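Local coordinates for protein endo-b-1,4-glucanase (Nasutitermes takasagoensis, PDB 1KS8) that probably hydrolyses internal beta-1,4-glucosidic linkages of cellulose and related beta-glucans, as a family 9 glycoside hydrolase with an (alpha/alpha)6 fold, at residues 105-110 and 178-183; 293-298 and 335-340. One frame throughout, in Å; residues are numbered along the deposited sequence.

Interaction 1 of 2, residues 105-110 and 178-183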
ATOM      1  N   LYS A 105       1.730  18.095   1.853  1.00  9.29           N
ATOM      2  CA  LYS A 105       2.583  18.781   2.820  1.00  8.47           C
ATOM      3  C   LYS A 105       4.050  18.458   2.555  1.00  8.63           C
ATOM      4  O   LYS A 105       4.909  19.335   2.624  1.00 10.38           O
ATOM      5  CB  LYS A 105       2.248  18.352   4.252  1.00  9.52           C
ATOM      6  CG  LYS A 105       0.878  18.766   4.748  1.00  9.55           C
ATOM      7  CD  LYS A 105       0.729  18.390   6.213  1.00  9.90           C
ATOM      8  CE  LYS A 105      -0.650  18.738   6.743  1.00 10.58           C
ATOM      9  NZ  LYS A 105      -0.819  18.330   8.165  1.00 11.62           N
ATOM     10  N   ALA A 106       4.331  17.192   2.259  1.00  8.98           N
ATOM     11  CA  ALA A 106       5.696  16.750   2.002  1.00  7.90           C
ATOM     12  C   ALA A 106       6.292  17.377   0.743  1.00  8.26           C
ATOM     13  O   ALA A 106       7.512  17.437   0.588  1.00  8.21           O
ATOM     14  CB  ALA A 106       5.738  15.223   1.907  1.00  8.69           C
ATOM     15  N   HIS A 107       5.428  17.834  -0.156  1.00  8.20           N
ATOM     16  CA  HIS A 107       5.871  18.478  -1.390  1.00  9.22           C
ATOM     17  C   HIS A 107       6.073  19.951  -1.043  1.00  9.62           C
ATOM     18  O   HIS A 107       5.261  20.808  -1.400  1.00  9.53           O
ATOM     19  CB  HIS A 107       4.798  18.341  -2.465  1.00  8.98           C
ATOM     20  CG  HIS A 107       5.256  18.748  -3.829  1.00  9.52           C
ATOM     21  ND1 HIS A 107       4.385  19.172  -4.809  1.00 11.05           N
ATOM     22  CD2 HIS A 107       6.491  18.780  -4.383  1.00  9.90           C
ATOM     23  CE1 HIS A 107       5.064  19.451  -5.907  1.00  9.55           C
ATOM     24  NE2 HIS A 107       6.344  19.222  -5.676  1.00  9.67           N
ATOM     25  N   THR A 108       7.167  20.228  -0.346  1.00  9.59           N
ATOM     26  CA  THR A 108       7.482  21.573   0.123  1.00  9.46           C
ATOM     27  C   THR A 108       7.866  22.596  -0.944  1.00 12.02           C
ATOM     28  O   THR A 108       7.710  23.800  -0.736  1.00 12.68           O
ATOM     29  CB  THR A 108       8.578  21.496   1.202  1.00 10.44           C
ATOM     30  OG1 THR A 108       9.623  20.626   0.756  1.00 11.27           O
ATOM     31  CG2 THR A 108       8.000  20.940   2.497  1.00  9.68           C
ATOM     32  N   SER A 109       8.378  22.125  -2.074  1.00 12.08           N
ATOM     33  CA  SER A 109       8.740  23.003  -3.181  1.00 12.57           C
ATOM     34  C   SER A 109       8.506  22.174  -4.435  1.00 12.76           C
ATOM     35  O   SER A 109       8.440  20.952  -4.357  1.00 12.11           O
ATOM     36  CB  SER A 109      10.205  23.433  -3.090  1.00 14.31           C
ATOM     37  OG  SER A 109      10.458  24.510  -3.978  1.00 19.28           O
ATOM     38  N   GLN A 110       8.376  22.820  -5.588  1.00 12.49           N
ATOM     39  CA  GLN A 110       8.114  22.076  -6.814  1.00 12.80           C
ATOM     40  C   GLN A 110       9.053  20.890  -7.032  1.00 11.87           C
ATOM     41  O   GLN A 110       8.604  19.806  -7.414  1.00 13.70           O
ATOM     42  CB  GLN A 110       8.140  23.019  -8.021  1.00 13.74           C
ATOM     43  CG  GLN A 110       6.910  23.927  -8.102  1.00 16.19           C
ATOM     44  CD  GLN A 110       6.910  25.041  -7.062  1.00 15.89           C
ATOM     45  OE1 GLN A 110       5.859  25.598  -6.734  1.00 18.25           O
ATOM     46  NE2 GLN A 110       8.088  25.380  -6.556  1.00 15.44           N
ATOM     47  N   LEU A 178      -3.879  17.083  -8.734  1.00 13.19           N
ATOM     48  CA  LEU A 178      -3.297  17.000 -10.067  1.00 14.41           C
ATOM     49  C   LEU A 178      -2.126  17.956 -10.267  1.00 13.90           C
ATOM     50  O   LEU A 178      -1.144  17.606 -10.920  1.00 15.14           O
ATOM     51  CB  LEU A 178      -4.373  17.261 -11.126  1.00 14.94           C
ATOM     52  CG  LEU A 178      -3.982  16.945 -12.571  1.00 18.37           C
ATOM     53  CD1 LEU A 178      -3.577  15.482 -12.695  1.00 17.47           C
ATOM     54  CD2 LEU A 178      -5.157  17.250 -13.487  1.00 19.20           C
ATOM     55  N   THR A 179      -2.224  19.162  -9.712  1.00 13.81           N
ATOM     56  CA  THR A 179      -1.141  20.132  -9.844  1.00 14.24           C
ATOM     57  C   THR A 179       0.133  19.550  -9.240  1.00 12.80           C
ATOM     58  O   THR A 179       1.199  19.579  -9.854  1.00 13.68           O
ATOM     59  CB  THR A 179      -1.483  21.459  -9.133  1.00 15.92           C
ATOM     60  OG1 THR A 179      -2.570  22.096  -9.817  1.00 18.02           O
ATOM     61  CG2 THR A 179      -0.280  22.394  -9.125  1.00 16.85           C
ATOM     62  N   HIS A 180       0.010  19.009  -8.033  1.00 11.77           N
ATOM     63  CA  HIS A 180       1.147  18.411  -7.349  1.00 11.36           C
ATOM     64  C   HIS A 180       1.661  17.188  -8.097  1.00 11.23           C
ATOM     65  O   HIS A 180       2.868  16.968  -8.178  1.00 12.19           O
ATOM     66  CB  HIS A 180       0.753  18.027  -5.922  1.00 11.15           C
ATOM     67  CG  HIS A 180       0.660  19.195  -4.992  1.00 11.86           C
ATOM     68  ND1 HIS A 180       1.772  19.776  -4.419  1.00 11.28           N
ATOM     69  CD2 HIS A 180      -0.404  19.916  -4.564  1.00 12.00           C
ATOM     70  CE1 HIS A 180       1.396  20.805  -3.680  1.00 11.68           C
ATOM     71  NE2 HIS A 180       0.081  20.912  -3.751  1.00 12.46           N
ATOM     72  N   ALA A 181       0.745  16.400  -8.650  1.00 10.93           N
ATOM     73  CA  ALA A 181       1.123  15.203  -9.396  1.00 11.01           C
ATOM     74  C   ALA A 181       1.979  15.560 -10.609  1.00 10.60           C
ATOM     75  O   ALA A 181       2.999  14.925 -10.861  1.00 11.00           O
ATOM     76  CB  ALA A 181      -0.124  14.447  -9.841  1.00 11.54           C
ATOM     77  N   ARG A 182       1.563  16.577 -11.359  1.00 11.18           N
ATOM     78  CA  ARG A 182       2.312  16.995 -12.542  1.00 11.74           C
ATOM     79  C   ARG A 182       3.718  17.468 -12.194  1.00 10.51           C
ATOM     80  O   ARG A 182       4.685  17.132 -12.878  1.00 11.36           O
ATOM     81  CB  ARG A 182       1.576  18.119 -13.273  1.00 14.78           C
ATOM     82  CG  ARG A 182       0.220  17.731 -13.832  1.00 17.46           C
ATOM     83  CD  ARG A 182      -0.326  18.838 -14.722  1.00 23.07           C
ATOM     84  NE  ARG A 182      -1.631  18.504 -15.284  1.00 27.33           N
ATOM     85  CZ  ARG A 182      -2.244  19.219 -16.224  1.00 30.51           C
ATOM     86  NH1 ARG A 182      -1.668  20.310 -16.709  1.00 32.65           N
ATOM     87  NH2 ARG A 182      -3.431  18.842 -16.678  1.00 31.53           N
ATOM     88  N   GLN A 183       3.825  18.259 -11.133  1.00 10.76           N
ATOM     89  CA  GLN A 183       5.111  18.787 -10.702  1.00 10.47           C
ATOM     90  C   GLN A 183       6.039  17.687 -10.207  1.00  9.87           C
ATOM     91  O   GLN A 183       7.229  17.694 -10.516  1.00 11.12           O
ATOM     92  CB  GLN A 183       4.903  19.837  -9.609  1.00 11.40           C
ATOM     93  CG  GLN A 183       3.984  20.970 -10.043  1.00 13.50           C
ATOM     94  CD  GLN A 183       3.715  21.961  -8.935  1.00 15.85           C
ATOM     95  OE1 GLN A 183       3.612  21.588  -7.766  1.00 15.77           O
ATOM     96  NE2 GLN A 183       3.578  23.232  -9.298  1.00 16.20           N
TER
HETATM   97  O   HOH W   1       2.606  25.295  -7.377  1.00 24.00           O

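Interaction 2 of 2, residues 293-298 and 335-340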
ATOM      1  N   LYS A 293      -1.660 -26.388   0.439  1.00 12.54           N
ATOM      2  CA  LYS A 293      -3.055 -25.980   0.531  1.00 13.09           C
ATOM      3  C   LYS A 293      -3.500 -24.970  -0.527  1.00 13.19           C
ATOM      4  O   LYS A 293      -4.626 -24.476  -0.485  1.00 14.80           O
ATOM      5  CB  LYS A 293      -3.357 -25.465   1.942  1.00 13.45           C
ATOM      6  CG  LYS A 293      -3.304 -26.583   2.982  1.00 14.71           C
ATOM      7  CD  LYS A 293      -3.675 -26.113   4.378  1.00 14.98           C
ATOM      8  CE  LYS A 293      -3.668 -27.285   5.350  1.00 16.35           C
ATOM      9  NZ  LYS A 293      -4.026 -26.885   6.739  1.00 16.70           N
ATOM     10  N   GLY A 294      -2.613 -24.657  -1.470  1.00 13.15           N
ATOM     11  CA  GLY A 294      -2.986 -23.759  -2.551  1.00 11.83           C
ATOM     12  C   GLY A 294      -2.577 -22.300  -2.553  1.00 10.92           C
ATOM     13  O   GLY A 294      -2.899 -21.584  -3.502  1.00 11.16           O
ATOM     14  N   LEU A 295      -1.883 -21.842  -1.519  1.00 10.45           N
ATOM     15  CA  LEU A 295      -1.469 -20.446  -1.478  1.00 10.28           C
ATOM     16  C   LEU A 295      -0.251 -20.191  -2.362  1.00 10.14           C
ATOM     17  O   LEU A 295       0.726 -20.935  -2.307  1.00 10.08           O
ATOM     18  CB  LEU A 295      -1.131 -20.032  -0.041  1.00 10.31           C
ATOM     19  CG  LEU A 295      -0.592 -18.608   0.143  1.00 10.29           C
ATOM     20  CD1 LEU A 295      -1.719 -17.610  -0.065  1.00 11.87           C
ATOM     21  CD2 LEU A 295       0.006 -18.453   1.537  1.00 11.89           C
ATOM     22  N   LEU A 296      -0.314 -19.150  -3.187  1.00  9.50           N
ATOM     23  CA  LEU A 296       0.828 -18.795  -4.024  1.00  9.23           C
ATOM     24  C   LEU A 296       1.964 -18.447  -3.070  1.00  9.49           C
ATOM     25  O   LEU A 296       1.781 -17.631  -2.168  1.00  8.51           O
ATOM     26  CB  LEU A 296       0.511 -17.564  -4.878  1.00  9.31           C
ATOM     27  CG  LEU A 296      -0.389 -17.745  -6.102  1.00  9.39           C
ATOM     28  CD1 LEU A 296      -0.801 -16.382  -6.636  1.00 10.47           C
ATOM     29  CD2 LEU A 296       0.355 -18.535  -7.169  1.00 11.00           C
ATOM     30  N   TYR A 297       3.128 -19.062  -3.245  1.00  9.93           N
ATOM     31  CA  TYR A 297       4.261 -18.760  -2.374  1.00 10.20           C
ATOM     32  C   TYR A 297       5.326 -18.086  -3.223  1.00 10.86           C
ATOM     33  O   TYR A 297       6.161 -18.743  -3.848  1.00 11.63           O
ATOM     34  CB  TYR A 297       4.811 -20.031  -1.721  1.00 11.12           C
ATOM     35  CG  TYR A 297       5.781 -19.736  -0.600  1.00 11.81           C
ATOM     36  CD1 TYR A 297       7.152 -19.638  -0.838  1.00 13.41           C
ATOM     37  CD2 TYR A 297       5.318 -19.484   0.695  1.00 12.35           C
ATOM     38  CE1 TYR A 297       8.037 -19.293   0.185  1.00 15.13           C
ATOM     39  CE2 TYR A 297       6.192 -19.138   1.720  1.00 14.87           C
ATOM     40  CZ  TYR A 297       7.548 -19.042   1.459  1.00 16.12           C
ATOM     41  OH  TYR A 297       8.405 -18.681   2.475  1.00 17.51           O
ATOM     42  N   ILE A 298       5.280 -16.759  -3.231  1.00 10.39           N
ATOM     43  CA  ILE A 298       6.185 -15.946  -4.026  1.00 10.73           C
ATOM     44  C   ILE A 298       7.485 -15.568  -3.316  1.00 11.60           C
ATOM     45  O   ILE A 298       8.538 -15.478  -3.946  1.00 12.48           O
ATOM     46  CB  ILE A 298       5.427 -14.686  -4.510  1.00 11.09           C
ATOM     47  CG1 ILE A 298       4.300 -15.122  -5.454  1.00 13.62           C
ATOM     48  CG2 ILE A 298       6.373 -13.720  -5.201  1.00 13.45           C
ATOM     49  CD1 ILE A 298       3.268 -14.058  -5.734  1.00 15.50           C
ATOM     50  N   ILE A 335      -7.532 -14.868  -1.836  1.00  9.20           N
ATOM     51  CA  ILE A 335      -8.120 -14.043  -0.795  1.00  9.57           C
ATOM     52  C   ILE A 335      -8.764 -14.969   0.240  1.00  9.30           C
ATOM     53  O   ILE A 335      -8.616 -14.768   1.444  1.00  8.85           O
ATOM     54  CB  ILE A 335      -9.182 -13.083  -1.376  1.00  9.76           C
ATOM     55  CG1 ILE A 335      -8.523 -12.123  -2.376  1.00 11.53           C
ATOM     56  CG2 ILE A 335      -9.869 -12.312  -0.257  1.00 10.58           C
ATOM     57  CD1 ILE A 335      -7.373 -11.305  -1.802  1.00 19.39           C
ATOM     58  N   ASP A 336      -9.461 -16.000  -0.232  1.00  9.24           N
ATOM     59  CA  ASP A 336     -10.108 -16.940   0.676  1.00  8.37           C
ATOM     60  C   ASP A 336      -9.111 -17.690   1.554  1.00  9.07           C
ATOM     61  O   ASP A 336      -9.439 -18.074   2.678  1.00  8.69           O
ATOM     62  CB  ASP A 336     -10.980 -17.927  -0.103  1.00  9.18           C
ATOM     63  CG  ASP A 336     -12.260 -17.291  -0.611  1.00 10.17           C
ATOM     64  OD1 ASP A 336     -12.523 -16.122  -0.257  1.00 10.98           O
ATOM     65  OD2 ASP A 336     -13.007 -17.957  -1.360  1.00 11.43           O
ATOM     66  N   TYR A 337      -7.900 -17.916   1.052  1.00  8.97           N
ATOM     67  CA  TYR A 337      -6.905 -18.587   1.872  1.00  8.93           C
ATOM     68  C   TYR A 337      -6.584 -17.654   3.038  1.00  8.82           C
ATOM     69  O   TYR A 337      -6.534 -18.083   4.190  1.00  9.72           O
ATOM     70  CB  TYR A 337      -5.632 -18.893   1.074  1.00  8.98           C
ATOM     71  CG  TYR A 337      -4.576 -19.601   1.896  1.00  9.01           C
ATOM     72  CD1 TYR A 337      -3.841 -18.914   2.863  1.00  9.01           C
ATOM     73  CD2 TYR A 337      -4.338 -20.969   1.736  1.00  9.38           C
ATOM     74  CE1 TYR A 337      -2.898 -19.567   3.651  1.00  8.89           C
ATOM     75  CE2 TYR A 337      -3.397 -21.633   2.521  1.00  9.08           C
ATOM     76  CZ  TYR A 337      -2.682 -20.926   3.477  1.00  9.90           C
ATOM     77  OH  TYR A 337      -1.758 -21.570   4.266  1.00 11.29           O
ATOM     78  N   ALA A 338      -6.380 -16.374   2.738  1.00  8.24           N
ATOM     79  CA  ALA A 338      -6.070 -15.402   3.779  1.00  8.38           C
ATOM     80  C   ALA A 338      -7.193 -15.305   4.805  1.00  8.50           C
ATOM     81  O   ALA A 338      -6.945 -15.068   5.988  1.00  9.25           O
ATOM     82  CB  ALA A 338      -5.819 -14.030   3.160  1.00  8.59           C
ATOM     83  N   LEU A 339      -8.430 -15.491   4.353  1.00  8.89           N
ATOM     84  CA  LEU A 339      -9.580 -15.399   5.243  1.00  9.14           C
ATOM     85  C   LEU A 339      -9.844 -16.653   6.067  1.00  9.00           C
ATOM     86  O   LEU A 339     -10.623 -16.608   7.018  1.00  9.65           O
ATOM     87  CB  LEU A 339     -10.838 -15.030   4.448  1.00  9.40           C
ATOM     88  CG  LEU A 339     -10.754 -13.732   3.636  1.00 10.66           C
ATOM     89  CD1 LEU A 339     -12.103 -13.448   2.989  1.00  9.88           C
ATOM     90  CD2 LEU A 339     -10.343 -12.577   4.538  1.00 12.87           C
ATOM     91  N   GLY A 340      -9.217 -17.771   5.708  1.00  8.75           N
ATOM     92  CA  GLY A 340      -9.418 -18.978   6.491  1.00  9.98           C
ATOM     93  C   GLY A 340      -9.498 -20.331   5.806  1.00 10.46           C
ATOM     94  O   GLY A 340      -9.533 -21.347   6.494  1.00 11.06           O
TER

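Interaction 1 of 2, residues 105-110 and 178-183
Where helix 89-106 of the (alpha/alpha)6 barrel ends, H107 turns its imidazole onto the flank of helix 171-190 and meets H180 and Q183. Each histidine offers ND1 to the other: H107 ND1 and H180 ND1 lie 2.7 Å apart in a nearly straight hydrogen bond of 167°, in which either nitrogen could be the donor. The rings do not stack. They meet rim to rim with planes 70° apart, each ND1 lying at the edge of the other ring. H107 reaches across because its CG is anti to the backbone N (chi1 -169°), while the CB of H180 does not point at the loop, and it is the ring that swings in toward H107.

The other nitrogen of H107 is held within its own loop. NE2 of H107 donates to Q110 O at 2.9 Å, within the ring plane but from above the carbonyl plane. Because of this bond, a neutral H107 would have to accept at ND1 from H180; a donor at H107 ND1 would need a charged imidazolium, which the acidic crystal, at pH 2.5, may allow. Gripped at both nitrogens, the imidazole has its rotation fixed. Q183 comes in beside it, placing OE1 3.2 Å from H107 CE1, with its amide steeply inclined to the ring. Beyond, Q110 CG rests 3.6 Å from Q183 NE2, and a water accepts from Q183 NE2 while donating only weakly to Q110 OE1. Elsewhere F113 of strand 113-117 touches H107 and L159 of helix 149-165 touches H180. H107 is also the centre of an inverse gamma turn, a tight bend that here takes the chain out of a barrel helix.

Interaction 2 of 2, residues 293-298 and 335-340
The loop joining helices 271-286 and 303-319 passes over helix 324-341 at Y337, whose phenol ring lies against L295 and K293. L295 CB stands over the centre of the ring, 3.7 Å from its centroid and 9° off the normal, a well-centred CH-pi contact. The rest of the leucine spreads across the same aromatic group toward the CD1-CE1 side: CD1 of L295 is 3.8 Å from Y337 CD1, and CD2 of L295 is equally close to Y337 CE1. The leucine side chain crosses the tyrosine at about a right angle, with one methylene and two methyls sharing the contact. Y337 projects from its helix with CG anti to the backbone N (chi1 -180°), which carries the ring out to the loop.

K293 approaches differently. Its CB sits at the ring edge, near the ring plane and 3.9 Å from Y337 CE2, so the aliphatic root of the lysine borders the phenol while the extended chain leads away; its NZ is hydrogen-bonded to G342 O. In this (alpha/alpha)6 barrel, such a loop connects successive helices, and here it is laid onto the helix that follows the second of them. L295 also touches L304 and A307, so it meets both helix 303-319 and helix 324-341.

No hydrogen bond links the two segments directly, yet hydrogen bonds to shared neighbours connect them. The hydroxyl of Y337 is hydrogen-bonded to D399 OD1, and the other carboxylate oxygen, D399 OD2, takes the backbone N of K293, so one aspartate ties the tyrosine to the start of the loop segment. On the helix, the side chain of Q334 receives L296 N at OE1 and gives NE2 to G294 O.

In the fold
Following the chain from the N terminus, interaction 1 comes first: residues 105-110 leave helix 89-106, and the chain runs through the strands 113-117 and 139-142 and helix 149-165 before helix 171-190 brings 178-183 back, closing a loop of 67 residues. Interaction 2 opens more than a hundred residues later, and closes a shorter, mostly helical excursion of 36 residues from 293-298 through helix 303-319 to helix 324-341. The two are in series, neither nested nor crossed. The centres of interactions 1 and 2 are about 39 Å apart. Interaction 1 fastens the exit of helix 89-106 to helix 171-190, and interaction 2 an inter-helix loop to helix 324-341, on opposite sides of one catalytic domain.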